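Local coordinates for cyclopropane mycolic acid synthase 1 (Mycobacterium tuberculosis, PDB 1KPG), which converts a double bond at the distal position of an alpha mycolic acid into a cyclopropane ring, using S-adenosyl-L-methionine as methylene donor, at residues Ser227-Tyr232 / Tyr277-Gln282; Tyr33-Phe38 / Ala233-Leu238; Asp3-His8 / Gly122-Asp127. All blocks are in the same frame, centred on the assembly; numbering follows the deposited sequence.

Contact 1 (Ser227-Tyr232 / Tyr277-Gln282). With 16A (cetyl-trimethyl-ammonium), chain G; CO3 (carbonate ion), chain E.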
loop_
_atom_site.group_PDB
_atom_site.type_symbol
_atom_site.label_atom_id
_atom_site.label_comp_id
_atom_site.label_asym_id
_atom_site.label_seq_id
_atom_site.Cartn_x
_atom_site.Cartn_y
_atom_site.Cartn_z
ATOM N N SER A 227 -7.749 12.099 3.067
ATOM C CA SER A 227 -6.898 11.594 4.147
ATOM C C SER A 227 -7.652 10.604 5.027
ATOM O O SER A 227 -8.830 10.797 5.319
ATOM C CB SER A 227 -6.398 12.752 5.013
ATOM O OG SER A 227 -5.687 12.279 6.146
ATOM N N LEU A 228 -6.960 9.553 5.451
ATOM C CA LEU A 228 -7.542 8.517 6.299
ATOM C C LEU A 228 -6.681 8.393 7.551
ATOM O O LEU A 228 -6.720 7.387 8.259
ATOM C CB LEU A 228 -7.562 7.179 5.552
ATOM C CG LEU A 228 -8.337 7.111 4.233
ATOM C CD1 LEU A 228 -8.030 5.802 3.504
ATOM C CD2 LEU A 228 -9.824 7.234 4.518
ATOM N N GLN A 229 -5.909 9.443 7.804
ATOM C CA GLN A 229 -4.992 9.532 8.931
ATOM C C GLN A 229 -5.463 8.876 10.231
ATOM O O GLN A 229 -4.809 7.962 10.731
ATOM C CB GLN A 229 -4.650 11.007 9.165
ATOM C CG GLN A 229 -3.591 11.299 10.215
ATOM C CD GLN A 229 -3.222 12.774 10.216
ATOM O OE1 GLN A 229 -4.098 13.634 10.273
ATOM N NE2 GLN A 229 -1.931 13.071 10.137
ATOM N N PRO A 230 -6.604 9.324 10.790
ATOM C CA PRO A 230 -7.119 8.747 12.044
ATOM C C PRO A 230 -7.363 7.242 11.930
ATOM O O PRO A 230 -7.216 6.504 12.902
ATOM C CB PRO A 230 -8.430 9.504 12.270
ATOM C CG PRO A 230 -8.283 10.748 11.455
ATOM C CD PRO A 230 -7.573 10.276 10.229
ATOM N N HIS A 231 -7.745 6.800 10.734
ATOM C CA HIS A 231 -8.019 5.388 10.483
ATOM C C HIS A 231 -6.767 4.510 10.591
ATOM O O HIS A 231 -6.859 3.330 10.951
ATOM C CB HIS A 231 -8.653 5.224 9.098
ATOM C CG HIS A 231 -9.951 5.954 8.941
ATOM N ND1 HIS A 231 -11.156 5.431 9.359
ATOM C CD2 HIS A 231 -10.228 7.184 8.444
ATOM C CE1 HIS A 231 -12.118 6.306 9.124
ATOM N NE2 HIS A 231 -11.581 7.377 8.570
ATOM N N TYR A 232 -5.596 5.073 10.294
ATOM C CA TYR A 232 -4.383 4.265 10.375
ATOM C C TYR A 232 -3.967 3.990 11.805
ATOM O O TYR A 232 -3.472 2.907 12.114
ATOM C CB TYR A 232 -3.210 4.910 9.627
ATOM C CG TYR A 232 -2.443 3.897 8.801
ATOM C CD1 TYR A 232 -2.363 2.564 9.207
ATOM C CD2 TYR A 232 -1.849 4.252 7.593
ATOM C CE1 TYR A 232 -1.722 1.603 8.421
ATOM C CE2 TYR A 232 -1.198 3.300 6.800
ATOM C CZ TYR A 232 -1.145 1.977 7.220
ATOM O OH TYR A 232 -0.538 1.024 6.433
ATOM N N TYR A 277 1.988 13.365 12.542
ATOM C CA TYR A 277 3.228 13.721 11.853
ATOM C C TYR A 277 3.328 12.969 10.531
ATOM O O TYR A 277 4.091 13.350 9.647
ATOM C CB TYR A 277 4.443 13.437 12.748
ATOM C CG TYR A 277 4.526 14.371 13.945
ATOM C CD1 TYR A 277 5.510 14.209 14.922
ATOM C CD2 TYR A 277 3.601 15.403 14.113
ATOM C CE1 TYR A 277 5.565 15.048 16.036
ATOM C CE2 TYR A 277 3.646 16.247 15.222
ATOM C CZ TYR A 277 4.627 16.064 16.178
ATOM O OH TYR A 277 4.661 16.900 17.275
ATOM N N ILE A 278 2.557 11.893 10.413
ATOM C CA ILE A 278 2.497 11.113 9.184
ATOM C C ILE A 278 1.029 10.978 8.855
ATOM O O ILE A 278 0.182 10.945 9.743
ATOM C CB ILE A 278 3.130 9.717 9.313
ATOM C CG1 ILE A 278 2.573 8.995 10.538
ATOM C CG2 ILE A 278 4.645 9.850 9.351
ATOM C CD1 ILE A 278 3.224 7.653 10.782
ATOM N N ASP A 279 0.738 10.888 7.572
ATOM C CA ASP A 279 -0.629 10.840 7.102
ATOM C C ASP A 279 -0.728 9.757 6.032
ATOM O O ASP A 279 0.250 9.059 5.741
ATOM C CB ASP A 279 -0.949 12.235 6.535
ATOM C CG ASP A 279 -2.427 12.475 6.284
ATOM O OD1 ASP A 279 -3.265 11.628 6.634
ATOM O OD2 ASP A 279 -2.746 13.547 5.726
ATOM N N VAL A 280 -1.919 9.597 5.479
ATOM C CA VAL A 280 -2.150 8.631 4.419
ATOM C C VAL A 280 -3.289 9.213 3.597
ATOM O O VAL A 280 -4.336 9.566 4.130
ATOM C CB VAL A 280 -2.506 7.238 4.981
ATOM C CG1 VAL A 280 -3.717 7.319 5.896
ATOM C CG2 VAL A 280 -2.733 6.260 3.830
ATOM N N ASN A 281 -3.069 9.333 2.295
ATOM C CA ASN A 281 -4.071 9.926 1.418
ATOM C C ASN A 281 -4.339 9.142 0.152
ATOM O O ASN A 281 -3.479 8.417 -0.334
ATOM C CB ASN A 281 -3.621 11.332 1.020
ATOM C CG ASN A 281 -3.602 12.291 2.184
ATOM O OD1 ASN A 281 -4.608 12.923 2.490
ATOM N ND2 ASN A 281 -2.460 12.394 2.852
ATOM N N GLN A 282 -5.553 9.286 -0.368
ATOM C CA GLN A 282 -5.918 8.652 -1.621
ATOM C C GLN A 282 -6.028 9.813 -2.608
ATOM O O GLN A 282 -6.797 10.749 -2.388
ATOM C CB GLN A 282 -7.265 7.925 -1.524
ATOM C CG GLN A 282 -7.323 6.789 -0.507
ATOM C CD GLN A 282 -8.390 5.748 -0.850
ATOM O OE1 GLN A 282 -9.431 6.070 -1.429
ATOM N NE2 GLN A 282 -8.133 4.498 -0.488
HETATM C C1 16A G . 2.323 1.622 8.411
HETATM C C2 16A G . 3.655 2.152 7.877
HETATM C C3 16A G . 3.909 3.598 8.333
HETATM C C4 16A G . 5.219 4.225 7.837
HETATM C C5 16A G . 5.384 5.661 8.368
HETATM C C6 16A G . 6.663 6.404 7.930
HETATM C C7 16A G . 8.063 5.752 8.101
HETATM C C8 16A G . 8.980 5.442 6.892
HETATM C C9 16A G . 8.711 6.079 5.506
HETATM C C10 16A G . 7.876 5.213 4.567
HETATM C C11 16A G . 8.589 4.158 3.682
HETATM C C12 16A G . 8.043 2.711 3.578
HETATM C C13 16A G . 6.508 2.526 3.612
HETATM C C14 16A G . 6.054 1.069 3.498
HETATM C C15 16A G . 4.541 1.017 3.783
HETATM C C16 16A G . 4.052 -0.450 3.768
HETATM N N1 16A G . 2.669 -0.870 3.978
HETATM C C17 16A G . 2.732 -2.377 3.924
HETATM C C18 16A G . 2.084 -0.493 5.328
HETATM C C19 16A G . 1.783 -0.441 2.827
HETATM C C CO3 E . -0.979 2.612 3.345
HETATM O O1 CO3 E . 0.025 1.788 4.083
HETATM O O2 CO3 E . -2.271 2.587 3.727
HETATM O O3 CO3 E . -0.584 3.396 2.301
#
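Ser227 and Asp279 meet across two antiparallel strand ends. Ser227 OG gives its proton to Asp279 OD1 at 2.6 Å and meets the syn lone pair of that oxygen. The hydroxyl reaches it because OG stands anti to the backbone N of Ser227 (chi1 174°). The same OG accepts the N-H of Gln229 two residues on, which makes an ST turn just as the chain enters helix 229-245. Asp279 is gripped again on its other oxygen: Asn281 ND2 approaches Asp279 OD2 from above the carboxylate plane, at 3.1 Å. Together with a weak bond from Val280 N to OD1, these probably limit rotation of the carboxylate.

Gln229 runs extended past Asp279 at about a right angle. Its amide plane is stacked on the carboxylate, the two planes 28° apart. With Gln229 CG placed opposite its main-chain N (chi1 -174°), the extended chain carries the amide out to Ile278. There Gln229 NE2 bonds Ile278 O at 3.0 Å. The bond is straight at the hydrogen and lies in the amide plane, but it meets the carbonyl from above its plane. The main chains are joined by Leu228 N and Val280 O at 2.9 Å.

Val280 CG1 packs against the helix start, 3.9 Å from Leu228 CB and 4.0 Å from Tyr232 CD2. The Tyr232 ring crosses the valine at about a right angle. Tyr232 OH donates to carbonate O1 at 2.5 Å, with that oxygen in the ring plane. His167 NE2 and Cys35 N also bond this ion, probably picked up from the crystallisation liquor.

Ser227 and Asn281 form a non-hydrogen-bonded antiparallel pair. It joins strands 278-286 and 221-227 of the seven-stranded class I methyltransferase sheet, where the outermost strand 221-227 leads into a helix near the probable active-site Cys269.

Contact 2 (Tyr33-Phe38 / Ala233-Leu238). With 16A (cetyl-trimethyl-ammonium), chain G; SAH (S-adenosyl-L-homocysteine), chain F; CO3 (carbonate ion), chain E.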
loop_
_atom_site.group_PDB
_atom_site.type_symbol
_atom_site.label_atom_id
_atom_site.label_comp_id
_atom_site.label_asym_id
_atom_site.label_seq_id
_atom_site.Cartn_x
_atom_site.Cartn_y
_atom_site.Cartn_z
ATOM N N TYR A 33 -2.675 -5.270 3.739
ATOM C CA TYR A 33 -1.575 -4.665 4.494
ATOM C C TYR A 33 -1.478 -3.174 4.185
ATOM O O TYR A 33 -0.505 -2.707 3.582
ATOM C CB TYR A 33 -0.273 -5.387 4.111
ATOM C CG TYR A 33 0.906 -5.230 5.055
ATOM C CD1 TYR A 33 0.794 -4.510 6.247
ATOM C CD2 TYR A 33 2.135 -5.819 4.756
ATOM C CE1 TYR A 33 1.878 -4.380 7.118
ATOM C CE2 TYR A 33 3.230 -5.695 5.619
ATOM C CZ TYR A 33 3.089 -4.973 6.800
ATOM O OH TYR A 33 4.153 -4.852 7.666
ATOM N N SER A 34 -2.502 -2.437 4.601
ATOM C CA SER A 34 -2.575 -1.005 4.382
ATOM C C SER A 34 -3.667 -0.418 5.273
ATOM O O SER A 34 -4.379 -1.151 5.969
ATOM C CB SER A 34 -2.860 -0.716 2.902
ATOM O OG SER A 34 -3.910 -1.533 2.411
ATOM N N CYS A 35 -3.805 0.899 5.250
ATOM C CA CYS A 35 -4.788 1.569 6.093
ATOM C C CYS A 35 -6.233 1.184 5.793
ATOM O O CYS A 35 -6.683 1.267 4.654
ATOM C CB CYS A 35 -4.649 3.081 5.965
ATOM S SG CYS A 35 -5.652 3.937 7.159
ATOM N N ALA A 36 -6.956 0.762 6.823
ATOM C CA ALA A 36 -8.352 0.382 6.648
ATOM C C ALA A 36 -9.200 1.639 6.742
ATOM O O ALA A 36 -8.706 2.701 7.135
ATOM C CB ALA A 36 -8.771 -0.621 7.723
ATOM N N TYR A 37 -10.472 1.513 6.388
ATOM C CA TYR A 37 -11.397 2.634 6.420
ATOM C C TYR A 37 -12.587 2.308 7.314
ATOM O O TYR A 37 -13.486 1.562 6.923
ATOM C CB TYR A 37 -11.876 2.946 4.997
ATOM C CG TYR A 37 -12.866 4.088 4.878
ATOM C CD1 TYR A 37 -12.678 5.285 5.571
ATOM C CD2 TYR A 37 -13.975 3.980 4.039
ATOM C CE1 TYR A 37 -13.575 6.346 5.428
ATOM C CE2 TYR A 37 -14.874 5.033 3.889
ATOM C CZ TYR A 37 -14.669 6.211 4.584
ATOM O OH TYR A 37 -15.562 7.247 4.433
ATOM N N PHE A 38 -12.581 2.863 8.520
ATOM C CA PHE A 38 -13.674 2.635 9.446
ATOM C C PHE A 38 -14.811 3.580 9.095
ATOM O O PHE A 38 -15.066 4.569 9.784
ATOM C CB PHE A 38 -13.189 2.821 10.886
ATOM C CG PHE A 38 -12.162 1.799 11.296
ATOM C CD1 PHE A 38 -10.838 1.926 10.892
ATOM C CD2 PHE A 38 -12.537 0.663 12.005
ATOM C CE1 PHE A 38 -9.898 0.933 11.182
ATOM C CE2 PHE A 38 -11.608 -0.336 12.300
ATOM C CZ PHE A 38 -10.286 -0.200 11.885
ATOM N N ALA A 233 -4.163 4.972 12.682
ATOM C CA ALA A 233 -3.805 4.797 14.080
ATOM C C ALA A 233 -4.588 3.588 14.586
ATOM O O ALA A 233 -4.038 2.692 15.225
ATOM C CB ALA A 233 -4.176 6.047 14.879
ATOM N N LYS A 234 -5.877 3.571 14.282
ATOM C CA LYS A 234 -6.749 2.472 14.687
ATOM C C LYS A 234 -6.291 1.157 14.061
ATOM O O LYS A 234 -6.161 0.146 14.753
ATOM C CB LYS A 234 -8.190 2.769 14.265
ATOM C CG LYS A 234 -9.191 1.689 14.647
ATOM C CD LYS A 234 -9.274 1.520 16.161
ATOM C CE LYS A 234 -10.429 0.615 16.546
ATOM N NZ LYS A 234 -10.452 0.334 18.011
ATOM N N THR A 235 -6.044 1.182 12.750
ATOM C CA THR A 235 -5.596 -0.004 12.018
ATOM C C THR A 235 -4.347 -0.573 12.669
ATOM O O THR A 235 -4.269 -1.764 12.949
ATOM C CB THR A 235 -5.253 0.316 10.544
ATOM O OG1 THR A 235 -6.404 0.838 9.877
ATOM C CG2 THR A 235 -4.798 -0.946 9.819
ATOM N N LEU A 236 -3.369 0.292 12.915
ATOM C CA LEU A 236 -2.123 -0.130 13.539
ATOM C C LEU A 236 -2.327 -0.656 14.964
ATOM O O LEU A 236 -1.660 -1.599 15.380
ATOM C CB LEU A 236 -1.126 1.029 13.522
ATOM C CG LEU A 236 -0.517 1.275 12.135
ATOM C CD1 LEU A 236 -0.051 2.714 12.001
ATOM C CD2 LEU A 236 0.618 0.292 11.913
ATOM N N ASP A 237 -3.245 -0.064 15.715
ATOM C CA ASP A 237 -3.480 -0.545 17.074
ATOM C C ASP A 237 -4.081 -1.944 17.031
ATOM O O ASP A 237 -3.800 -2.771 17.896
ATOM C CB ASP A 237 -4.422 0.386 17.855
ATOM C CG ASP A 237 -3.743 1.675 18.305
ATOM O OD1 ASP A 237 -2.492 1.720 18.344
ATOM O OD2 ASP A 237 -4.466 2.636 18.640
ATOM N N LEU A 238 -4.918 -2.207 16.031
ATOM C CA LEU A 238 -5.531 -3.524 15.919
ATOM C C LEU A 238 -4.484 -4.545 15.495
ATOM O O LEU A 238 -4.516 -5.690 15.947
ATOM C CB LEU A 238 -6.692 -3.498 14.915
ATOM C CG LEU A 238 -7.836 -2.554 15.306
ATOM C CD1 LEU A 238 -8.817 -2.410 14.164
ATOM C CD2 LEU A 238 -8.528 -3.079 16.557
HETATM C C1 16A G . 2.323 1.622 8.411
HETATM C C2 16A G . 3.655 2.152 7.877
HETATM C C3 16A G . 3.909 3.598 8.333
HETATM C C4 16A G . 5.219 4.225 7.837
HETATM C C5 16A G . 5.384 5.661 8.368
HETATM C C6 16A G . 6.663 6.404 7.930
HETATM C C7 16A G . 8.063 5.752 8.101
HETATM C C8 16A G . 8.980 5.442 6.892
HETATM C C9 16A G . 8.711 6.079 5.506
HETATM C C10 16A G . 7.876 5.213 4.567
HETATM C C11 16A G . 8.589 4.158 3.682
HETATM C C12 16A G . 8.043 2.711 3.578
HETATM C C13 16A G . 6.508 2.526 3.612
HETATM C C14 16A G . 6.054 1.069 3.498
HETATM C C15 16A G . 4.541 1.017 3.783
HETATM C C16 16A G . 4.052 -0.450 3.768
HETATM N N1 16A G . 2.669 -0.870 3.978
HETATM C C17 16A G . 2.732 -2.377 3.924
HETATM C C18 16A G . 2.084 -0.493 5.328
HETATM C C19 16A G . 1.783 -0.441 2.827
HETATM N N SAH F . -1.609 -3.106 -2.075
HETATM C CA SAH F . -1.534 -4.188 -1.089
HETATM C CB SAH F . -0.093 -4.443 -0.611
HETATM C CG SAH F . 0.665 -3.266 0.048
HETATM S SD SAH F . 2.332 -3.714 0.605
HETATM C C SAH F . -2.414 -3.888 0.129
HETATM O O SAH F . -2.820 -2.717 0.284
HETATM O OXT SAH F . -2.678 -4.822 0.922
HETATM C "C5'" SAH F . 3.415 -2.929 -0.632
HETATM C "C4'" SAH F . 3.293 -3.659 -1.963
HETATM O "O4'" SAH F . 3.827 -2.938 -3.105
HETATM C "C3'" SAH F . 3.965 -5.031 -1.976
HETATM O "O3'" SAH F . 3.059 -5.972 -2.581
HETATM C "C2'" SAH F . 5.206 -4.802 -2.814
HETATM O "O2'" SAH F . 5.682 -6.022 -3.374
HETATM C "C1'" SAH F . 4.696 -3.834 -3.823
HETATM N N9 SAH F . 5.718 -3.081 -4.572
HETATM C C8 SAH F . 6.822 -2.198 -4.088
HETATM N N7 SAH F . 7.542 -1.676 -5.028
HETATM C C5 SAH F . 6.952 -2.186 -6.208
HETATM C C6 SAH F . 7.258 -2.001 -7.597
HETATM N N6 SAH F . 8.269 -1.221 -8.021
HETATM N N1 SAH F . 6.475 -2.651 -8.523
HETATM C C2 SAH F . 5.455 -3.436 -8.115
HETATM N N3 SAH F . 5.065 -3.691 -6.854
HETATM C C4 SAH F . 5.857 -3.034 -5.938
HETATM C C CO3 E . -0.979 2.612 3.345
HETATM O O1 CO3 E . 0.025 1.788 4.083
HETATM O O2 CO3 E . -2.271 2.587 3.727
HETATM O O3 CO3 E . -0.584 3.396 2.301
#
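The Phe38 ring takes Lys234 CG over one face, 3.8 Å from the ring centroid and 23° off the normal: a CH-pi contact offset toward the rim. At its edge lie Thr235 OG1, in the ring plane, and Leu238 CD1, 3.5 Å from Phe38 CZ. The Tyr33 ring carries methyl C17 of the cetyl-trimethyl-ammonium over the centre of one face, 3.4 Å above the ring plane. This is a loop-on-helix contact at the S-adenosylmethionine pocket of the methyltransferase fold. Loop 33-38 runs from that pocket to one flank of helix 229-245.

Lys234 crosses the Phe38 side chain at about a right angle. Its CG is anti to the backbone N (chi1 -180°), which lays the CG methylene on the ring; beyond it the chain bends and the amine leads away. Leu238 comes at the ring from the opposite direction to the Phe38 side chain. Lys234, Thr235 and Leu238 thus hold Phe38 from one turn of the helix.

Toward the pocket the loop is held by its polar groups. Tyr33 N bonds OXT of the bound S-adenosyl-L-homocysteine at 2.9 Å, and Ser34 OG donates to its other carboxylate oxygen. Lys52 also bonds Ser34 OG. Cys35 N gives a nearly straight bond to carbonate O2 at 2.7 Å.

Thr235 OG1 serves two sides. It bonds His231 O within its own helix. From the loop it accepts the N-H of Ala36, with Ala36 N and Thr235 OG1 3.1 Å apart and an angle of 158° at the hydrogen.

Contact 3 (Asp3-His8 / Gly122-Asp127). With SAH (S-adenosyl-L-homocysteine), chain F.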
loop_
_atom_site.group_PDB
_atom_site.type_symbol
_atom_site.label_atom_id
_atom_site.label_comp_id
_atom_site.label_asym_id
_atom_site.label_seq_id
_atom_site.Cartn_x
_atom_site.Cartn_y
_atom_site.Cartn_z
ATOM N N ASP A 3 14.458 -3.540 -17.051
ATOM C CA ASP A 3 15.707 -3.456 -17.859
ATOM C C ASP A 3 16.284 -2.045 -17.803
ATOM O O ASP A 3 17.418 -1.849 -17.363
ATOM C CB ASP A 3 15.424 -3.855 -19.311
ATOM C CG ASP A 3 16.673 -3.865 -20.165
ATOM O OD1 ASP A 3 17.255 -2.781 -20.375
ATOM O OD2 ASP A 3 17.078 -4.957 -20.622
ATOM N N GLU A 4 15.508 -1.061 -18.251
ATOM C CA GLU A 4 15.965 0.324 -18.214
ATOM C C GLU A 4 16.015 0.726 -16.738
ATOM O O GLU A 4 16.910 1.453 -16.306
ATOM C CB GLU A 4 15.004 1.226 -18.998
ATOM C CG GLU A 4 15.633 2.535 -19.470
ATOM C CD GLU A 4 14.765 3.294 -20.464
ATOM O OE1 GLU A 4 13.665 3.745 -20.076
ATOM O OE2 GLU A 4 15.185 3.438 -21.635
ATOM N N LEU A 5 15.048 0.227 -15.972
ATOM C CA LEU A 5 14.962 0.479 -14.534
ATOM C C LEU A 5 14.788 -0.863 -13.821
ATOM O O LEU A 5 13.758 -1.522 -13.960
ATOM C CB LEU A 5 13.775 1.391 -14.212
ATOM C CG LEU A 5 13.865 2.865 -14.610
ATOM C CD1 LEU A 5 12.525 3.535 -14.364
ATOM C CD2 LEU A 5 14.961 3.551 -13.810
ATOM N N LYS A 6 15.803 -1.266 -13.065
ATOM C CA LYS A 6 15.773 -2.530 -12.344
ATOM C C LYS A 6 14.959 -2.445 -11.055
ATOM O O LYS A 6 15.307 -1.696 -10.140
ATOM C CB LYS A 6 17.194 -2.967 -11.986
ATOM C CG LYS A 6 18.121 -3.228 -13.152
ATOM C CD LYS A 6 19.523 -3.524 -12.626
ATOM C CE LYS A 6 20.450 -4.024 -13.716
ATOM N NZ LYS A 6 21.806 -4.306 -13.171
ATOM N N PRO A 7 13.864 -3.216 -10.959
ATOM C CA PRO A 7 13.053 -3.173 -9.739
ATOM C C PRO A 7 13.889 -3.565 -8.519
ATOM O O PRO A 7 14.791 -4.393 -8.626
ATOM C CB PRO A 7 11.948 -4.181 -10.030
ATOM C CG PRO A 7 11.761 -4.045 -11.513
ATOM C CD PRO A 7 13.198 -4.014 -12.004
ATOM N N HIS A 8 13.585 -2.967 -7.367
ATOM C CA HIS A 8 14.305 -3.254 -6.129
ATOM C C HIS A 8 13.747 -4.492 -5.423
ATOM O O HIS A 8 13.211 -4.398 -4.318
ATOM C CB HIS A 8 14.226 -2.055 -5.179
ATOM C CG HIS A 8 14.714 -0.774 -5.777
ATOM N ND1 HIS A 8 13.937 0.003 -6.608
ATOM C CD2 HIS A 8 15.910 -0.143 -5.681
ATOM C CE1 HIS A 8 14.631 1.058 -6.998
ATOM N NE2 HIS A 8 15.832 0.992 -6.451
ATOM N N GLY A 122 7.911 -5.565 -11.379
ATOM C CA GLY A 122 7.585 -4.225 -10.947
ATOM C C GLY A 122 6.902 -3.489 -12.076
ATOM O O GLY A 122 6.913 -3.950 -13.223
ATOM N N TRP A 123 6.289 -2.355 -11.763
ATOM C CA TRP A 123 5.649 -1.567 -12.803
ATOM C C TRP A 123 6.711 -1.211 -13.838
ATOM O O TRP A 123 6.403 -0.969 -15.004
ATOM C CB TRP A 123 5.049 -0.282 -12.221
ATOM C CG TRP A 123 6.000 0.553 -11.406
ATOM C CD1 TRP A 123 6.165 0.517 -10.051
ATOM C CD2 TRP A 123 6.895 1.566 -11.890
ATOM N NE1 TRP A 123 7.100 1.446 -9.660
ATOM C CE2 TRP A 123 7.566 2.102 -10.769
ATOM C CE3 TRP A 123 7.194 2.071 -13.162
ATOM C CZ2 TRP A 123 8.520 3.121 -10.881
ATOM C CZ3 TRP A 123 8.145 3.086 -13.274
ATOM C CH2 TRP A 123 8.796 3.599 -12.140
ATOM N N GLU A 124 7.966 -1.199 -13.395
ATOM C CA GLU A 124 9.108 -0.875 -14.245
ATOM C C GLU A 124 9.234 -1.818 -15.431
ATOM O O GLU A 124 9.908 -1.506 -16.408
ATOM C CB GLU A 124 10.418 -0.959 -13.447
ATOM C CG GLU A 124 10.638 0.100 -12.380
ATOM C CD GLU A 124 10.163 -0.319 -10.997
ATOM O OE1 GLU A 124 10.681 0.239 -10.010
ATOM O OE2 GLU A 124 9.275 -1.190 -10.895
ATOM N N GLN A 125 8.595 -2.979 -15.335
ATOM C CA GLN A 125 8.685 -3.984 -16.381
ATOM C C GLN A 125 7.333 -4.269 -17.029
ATOM O O GLN A 125 7.196 -5.218 -17.800
ATOM C CB GLN A 125 9.250 -5.276 -15.773
ATOM C CG GLN A 125 10.492 -5.065 -14.892
ATOM C CD GLN A 125 10.884 -6.321 -14.117
ATOM O OE1 GLN A 125 10.115 -6.824 -13.294
ATOM N NE2 GLN A 125 12.081 -6.835 -14.386
ATOM N N PHE A 126 6.333 -3.454 -16.713
ATOM C CA PHE A 126 5.000 -3.662 -17.267
ATOM C C PHE A 126 4.737 -2.661 -18.387
ATOM O O PHE A 126 4.739 -1.452 -18.157
ATOM C CB PHE A 126 3.946 -3.512 -16.169
ATOM C CG PHE A 126 2.577 -3.953 -16.590
ATOM C CD1 PHE A 126 2.284 -5.307 -16.738
ATOM C CD2 PHE A 126 1.596 -3.019 -16.895
ATOM C CE1 PHE A 126 1.030 -5.718 -17.190
ATOM C CE2 PHE A 126 0.340 -3.423 -17.349
ATOM C CZ PHE A 126 0.062 -4.775 -17.496
ATOM N N ASP A 127 4.512 -3.173 -19.593
ATOM C CA ASP A 127 4.275 -2.326 -20.763
ATOM C C ASP A 127 3.048 -2.797 -21.541
ATOM O O ASP A 127 3.148 -3.163 -22.716
ATOM C CB ASP A 127 5.507 -2.354 -21.680
ATOM C CG ASP A 127 5.603 -1.129 -22.584
ATOM O OD1 ASP A 127 4.638 -0.331 -22.638
ATOM O OD2 ASP A 127 6.654 -0.969 -23.245
HETATM N N SAH F . -1.609 -3.106 -2.075
HETATM C CA SAH F . -1.534 -4.188 -1.089
HETATM C CB SAH F . -0.093 -4.443 -0.611
HETATM C CG SAH F . 0.665 -3.266 0.048
HETATM S SD SAH F . 2.332 -3.714 0.605
HETATM C C SAH F . -2.414 -3.888 0.129
HETATM O O SAH F . -2.820 -2.717 0.284
HETATM O OXT SAH F . -2.678 -4.822 0.922
HETATM C "C5'" SAH F . 3.415 -2.929 -0.632
HETATM C "C4'" SAH F . 3.293 -3.659 -1.963
HETATM O "O4'" SAH F . 3.827 -2.938 -3.105
HETATM C "C3'" SAH F . 3.965 -5.031 -1.976
HETATM O "O3'" SAH F . 3.059 -5.972 -2.581
HETATM C "C2'" SAH F . 5.206 -4.802 -2.814
HETATM O "O2'" SAH F . 5.682 -6.022 -3.374
HETATM C "C1'" SAH F . 4.696 -3.834 -3.823
HETATM N N9 SAH F . 5.718 -3.081 -4.572
HETATM C C8 SAH F . 6.822 -2.198 -4.088
HETATM N N7 SAH F . 7.542 -1.676 -5.028
HETATM C C5 SAH F . 6.952 -2.186 -6.208
HETATM C C6 SAH F . 7.258 -2.001 -7.597
HETATM N N6 SAH F . 8.269 -1.221 -8.021
HETATM N N1 SAH F . 6.475 -2.651 -8.523
HETATM C C2 SAH F . 5.455 -3.436 -8.115
HETATM N N3 SAH F . 5.065 -3.691 -6.854
HETATM C C4 SAH F . 5.857 -3.034 -5.938
HETATM O O HOH W 1 14.480 -5.481 -15.329
HETATM O O HOH W 2 11.419 -1.023 -7.556
#
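Pro7 and Glu124 meet through a carboxylate that serves the cofactor product and the N-terminal segment together. Glu124 OE2 accepts the adenine amine N6 of S-adenosyl-L-homocysteine at 3.0 Å, while Pro7 CG lies 3.8 Å from Glu124 OE2. The other oxygen, OE1, takes a salt bridge from Arg146. Glu124 OE1 also accepts a hydrogen bond from a water whose O is 2.9 Å away, and that water is bonded to His8 ND1, so it links the two segments. The charge of Arg146 probably favours an ionised carboxylate.

The Glu124 chain bends sharply at chi2 (93°). This folds the carboxylate back over the Trp123 ring, with Glu124 CD 3.6 Å above its plane and over its centre. The adenine is held a second time, at N1, by the Trp123 backbone N at 3.3 Å.

Pro7 also packs obliquely on Gln125, with Pro7 CG 3.6 Å from Gln125 CD. The Gln125 amide is held at both ends. OE1 accepts Gly122 N, and NE2 reaches a second water that also takes the N-H of Asp3. Leu5 adds its CB against Glu124 CG at 3.9 Å.

The 3-10 turn 123-125 follows strand 116-120, one of the two outermost strands of the sheet. The loop before helix 9-16 packs on this turn, and Trp123 is packed against helix 147-157 and Val71 of strand 67-71.

How the contacts relate
From the N terminus, segment 3-8 leads into helix 9-16 and is joined by contact 3 to the turn after strand 116-120. This loop of the chain contains segment 33-38, which contact 2 ties to helix 229-245 almost two hundred residues later, so contacts 2 and 3 cross. Contact 1 closes the mainly helical stretch between strands 221-227 and 278-286. It crosses contact 2 and follows contact 3 in series. Contacts 1 and 2 touch and share helix 229-245, the detergent and the carbonate. Contact 3 lies on the opposite side of the chain's centre, its centre about 30 Å from that of contact 2. These two meet opposite ends of S-adenosyl-L-homocysteine.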